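PCF11 protein (Saccharomyces cerevisiae, PDB 1SZ9) probably links 3'-end processing of mRNA to transcription by binding the carboxy-terminal domain of RNA polymerase II through its CTD-interacting domain. Local coordinates at residues 41-45 and 77-82. Numbering follows the deposited sequence.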
ATOM      1  N   ALA A  41      -9.608  -3.410 -10.728  1.00 30.44           N
ATOM      2  CA  ALA A  41      -8.370  -2.897 -10.161  1.00 30.83           C
ATOM      3  C   ALA A  41      -8.380  -1.414  -9.770  1.00 31.40           C
ATOM      4  O   ALA A  41      -8.039  -1.060  -8.640  1.00 32.42           O
ATOM      5  CB  ALA A  41      -7.210  -3.182 -11.117  1.00 30.82           C
ATOM      6  N   GLN A  42      -8.756  -0.533 -10.681  1.00 31.33           N
ATOM      7  CA  GLN A  42      -8.746   0.879 -10.317  1.00 33.79           C
ATOM      8  C   GLN A  42      -9.661   1.197  -9.121  1.00 33.16           C
ATOM      9  O   GLN A  42      -9.355   2.093  -8.319  1.00 31.81           O
ATOM     10  CB  GLN A  42      -9.099   1.750 -11.525  1.00 37.14           C
ATOM     11  CG  GLN A  42      -9.143   3.235 -11.186  1.00 43.63           C
ATOM     12  CD  GLN A  42      -8.958   4.128 -12.398  1.00 47.30           C
ATOM     13  OE1 GLN A  42      -9.311   3.757 -13.523  1.00 46.39           O
ATOM     14  NE2 GLN A  42      -8.409   5.326 -12.170  1.00 49.05           N
ATOM     15  N   TYR A  43     -10.763   0.458  -8.985  1.00 31.18           N
ATOM     16  CA  TYR A  43     -11.678   0.674  -7.868  1.00 32.02           C
ATOM     17  C   TYR A  43     -11.007   0.265  -6.575  1.00 29.61           C
ATOM     18  O   TYR A  43     -11.120   0.959  -5.574  1.00 27.61           O
ATOM     19  CB  TYR A  43     -12.971  -0.120  -8.051  1.00 33.16           C
ATOM     20  CG  TYR A  43     -13.803   0.411  -9.189  1.00 39.31           C
ATOM     21  CD1 TYR A  43     -14.248   1.733  -9.184  1.00 40.77           C
ATOM     22  CD2 TYR A  43     -14.100  -0.381 -10.295  1.00 40.57           C
ATOM     23  CE1 TYR A  43     -14.956   2.254 -10.247  1.00 42.67           C
ATOM     24  CE2 TYR A  43     -14.815   0.135 -11.374  1.00 42.23           C
ATOM     25  CZ  TYR A  43     -15.235   1.451 -11.340  1.00 44.27           C
ATOM     26  OH  TYR A  43     -15.919   1.979 -12.404  1.00 48.08           O
ATOM     27  N   PHE A  44     -10.304  -0.863  -6.607  1.00 29.36           N
ATOM     28  CA  PHE A  44      -9.598  -1.346  -5.422  1.00 29.19           C
ATOM     29  C   PHE A  44      -8.460  -0.378  -5.064  1.00 27.91           C
ATOM     30  O   PHE A  44      -8.232  -0.087  -3.896  1.00 27.11           O
ATOM     31  CB  PHE A  44      -9.047  -2.756  -5.667  1.00 25.86           C
ATOM     32  CG  PHE A  44     -10.110  -3.778  -5.971  1.00 26.34           C
ATOM     33  CD1 PHE A  44     -11.430  -3.570  -5.587  1.00 24.53           C
ATOM     34  CD2 PHE A  44      -9.784  -4.974  -6.609  1.00 28.36           C
ATOM     35  CE1 PHE A  44     -12.418  -4.538  -5.830  1.00 25.91           C
ATOM     36  CE2 PHE A  44     -10.760  -5.949  -6.856  1.00 28.02           C
ATOM     37  CZ  PHE A  44     -12.083  -5.725  -6.462  1.00 25.98           C
ATOM     38  N   VAL A  45      -7.754   0.134  -6.065  1.00 27.82           N
ATOM     39  CA  VAL A  45      -6.679   1.081  -5.777  1.00 25.44           C
ATOM     40  C   VAL A  45      -7.220   2.335  -5.089  1.00 26.43           C
ATOM     41  O   VAL A  45      -6.683   2.785  -4.073  1.00 23.79           O
ATOM     42  CB  VAL A  45      -5.924   1.474  -7.065  1.00 25.94           C
ATOM     43  CG1 VAL A  45      -4.971   2.647  -6.791  1.00 25.23           C
ATOM     44  CG2 VAL A  45      -5.123   0.274  -7.558  1.00 25.26           C
ATOM     45  N   PRO A  77      -1.917  -5.231 -12.557  1.00 27.57           N
ATOM     46  CA  PRO A  77      -1.636  -3.816 -12.845  1.00 27.73           C
ATOM     47  C   PRO A  77      -1.535  -2.940 -11.581  1.00 28.15           C
ATOM     48  O   PRO A  77      -1.352  -1.709 -11.658  1.00 27.22           O
ATOM     49  CB  PRO A  77      -2.822  -3.422 -13.702  1.00 27.67           C
ATOM     50  CG  PRO A  77      -3.932  -4.128 -13.007  1.00 28.96           C
ATOM     51  CD  PRO A  77      -3.351  -5.517 -12.726  1.00 26.75           C
ATOM     52  N   TYR A  78      -1.655  -3.574 -10.422  1.00 26.59           N
ATOM     53  CA  TYR A  78      -1.594  -2.840  -9.162  1.00 26.44           C
ATOM     54  C   TYR A  78      -0.251  -2.141  -8.916  1.00 25.90           C
ATOM     55  O   TYR A  78      -0.227  -1.000  -8.470  1.00 26.57           O
ATOM     56  CB  TYR A  78      -1.956  -3.785  -8.016  1.00 24.19           C
ATOM     57  CG  TYR A  78      -3.340  -4.366  -8.176  1.00 22.95           C
ATOM     58  CD1 TYR A  78      -4.483  -3.595  -7.938  1.00 23.08           C
ATOM     59  CD2 TYR A  78      -3.509  -5.682  -8.616  1.00 21.37           C
ATOM     60  CE1 TYR A  78      -5.765  -4.127  -8.139  1.00 21.52           C
ATOM     61  CE2 TYR A  78      -4.778  -6.219  -8.824  1.00 21.55           C
ATOM     62  CZ  TYR A  78      -5.896  -5.442  -8.584  1.00 22.06           C
ATOM     63  OH  TYR A  78      -7.133  -6.004  -8.798  1.00 24.20           O
ATOM     64  N   THR A  79       0.859  -2.813  -9.223  1.00 26.88           N
ATOM     65  CA  THR A  79       2.180  -2.223  -9.053  1.00 27.48           C
ATOM     66  C   THR A  79       2.271  -0.934  -9.879  1.00 28.77           C
ATOM     67  O   THR A  79       2.902   0.045  -9.469  1.00 28.48           O
ATOM     68  CB  THR A  79       3.300  -3.179  -9.541  1.00 28.03           C
ATOM     69  OG1 THR A  79       2.928  -3.719 -10.815  1.00 28.56           O
ATOM     70  CG2 THR A  79       3.552  -4.314  -8.538  1.00 25.44           C
ATOM     71  N   ILE A  80       1.638  -0.946 -11.051  1.00 29.45           N
ATOM     72  CA  ILE A  80       1.637   0.211 -11.938  1.00 28.87           C
ATOM     73  C   ILE A  80       0.711   1.291 -11.403  1.00 28.27           C
ATOM     74  O   ILE A  80       1.114   2.445 -11.256  1.00 28.12           O
ATOM     75  CB  ILE A  80       1.185  -0.189 -13.374  1.00 32.76           C
ATOM     76  CG1 ILE A  80       2.207  -1.157 -13.984  1.00 33.08           C
ATOM     77  CG2 ILE A  80       1.037   1.045 -14.253  1.00 30.04           C
ATOM     78  CD1 ILE A  80       1.747  -1.799 -15.278  1.00 34.57           C
ATOM     79  N   TYR A  81      -0.526   0.918 -11.095  1.00 27.09           N
ATOM     80  CA  TYR A  81      -1.495   1.881 -10.591  1.00 26.59           C
ATOM     81  C   TYR A  81      -1.123   2.566  -9.275  1.00 27.36           C
ATOM     82  O   TYR A  81      -1.258   3.776  -9.170  1.00 26.03           O
ATOM     83  CB  TYR A  81      -2.867   1.228 -10.448  1.00 29.53           C
ATOM     84  CG  TYR A  81      -3.463   0.727 -11.752  1.00 34.18           C
ATOM     85  CD1 TYR A  81      -2.806   0.924 -12.977  1.00 35.29           C
ATOM     86  CD2 TYR A  81      -4.684   0.055 -11.757  1.00 34.82           C
ATOM     87  CE1 TYR A  81      -3.353   0.458 -14.177  1.00 37.46           C
ATOM     88  CE2 TYR A  81      -5.244  -0.417 -12.943  1.00 38.78           C
ATOM     89  CZ  TYR A  81      -4.574  -0.215 -14.149  1.00 40.81           C
ATOM     90  OH  TYR A  81      -5.117  -0.707 -15.311  1.00 42.02           O
ATOM     91  N   PHE A  82      -0.683   1.803  -8.267  1.00 25.66           N
ATOM     92  CA  PHE A  82      -0.301   2.400  -6.974  1.00 23.04           C
ATOM     93  C   PHE A  82       0.950   3.277  -7.085  1.00 23.36           C
ATOM     94  O   PHE A  82       1.159   4.155  -6.248  1.00 23.21           O
ATOM     95  CB  PHE A  82      -0.034   1.313  -5.917  1.00 18.78           C
ATOM     96  CG  PHE A  82      -1.274   0.740  -5.300  1.00 20.31           C
ATOM     97  CD1 PHE A  82      -2.160   1.566  -4.579  1.00 21.83           C
ATOM     98  CD2 PHE A  82      -1.552  -0.630  -5.398  1.00 16.78           C
ATOM     99  CE1 PHE A  82      -3.305   1.034  -3.958  1.00 20.12           C
ATOM    100  CE2 PHE A  82      -2.684  -1.164  -4.787  1.00 18.92           C
ATOM    101  CZ  PHE A  82      -3.565  -0.331  -4.062  1.00 19.27           C
TER
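Val-45 and Ala-41, one turn apart on helix 41-54, pack against Tyr-78, Tyr-81 and Phe-82 of the short helix 78-83, joining two parts of the all-helical CID fold. The axes of the two short helical pieces cross at -49°, and side chain meets side chain carbon to carbon, apart from the Tyr-78 hydroxyl near Phe-44. Val-45 can be followed from its root outward. Its CB lies 4.1 Å from Phe-82 CE1. From there the side chain forks: CG1 is anti to the backbone N (chi1 170°) and lies above the CD1-CE1 side of the same ring, 3.7 Å from Phe-82 CE1. The other branch, CG2, sits over the same face, 4.0 Å from the ring centroid and only 14° off the normal, which is the geometry of a CH-pi contact. This one methyl touches three aromatic residues: the face of Phe-82, the ring edge of Tyr-78 and, at 3.8 Å, Tyr-81 CB. One turn earlier on both helices, Tyr-78 reaches across to Ala-41. Its CE1 comes within 3.4 Å of Ala-41 CB, a tight apolar contact oblique to the ring, and its OH lies near the plane of the Phe-44 ring at the edge, 3.6 Å from Phe-44 CD2. That hydroxyl hydrogen-bonds to Ala-34 O, satisfying the polar end of a buried ring, while Ile-70 of helix 57-73 also touches this tyrosine. With a phenylalanine in its place, Ala-34 O would probably be left without its hydroxyl mate and the ring without the bond that holds its end. Phe-44 in turn stacks with Phe-12, extending the packing to helix 3-16. Tyr-81 CE2 lies 3.9 Å from Ala-41 CB. Just before the short helix, Pro-77, preceded by a cis peptide bond, brings its ring carbon CG to 3.9 Å from Ala-41 CB.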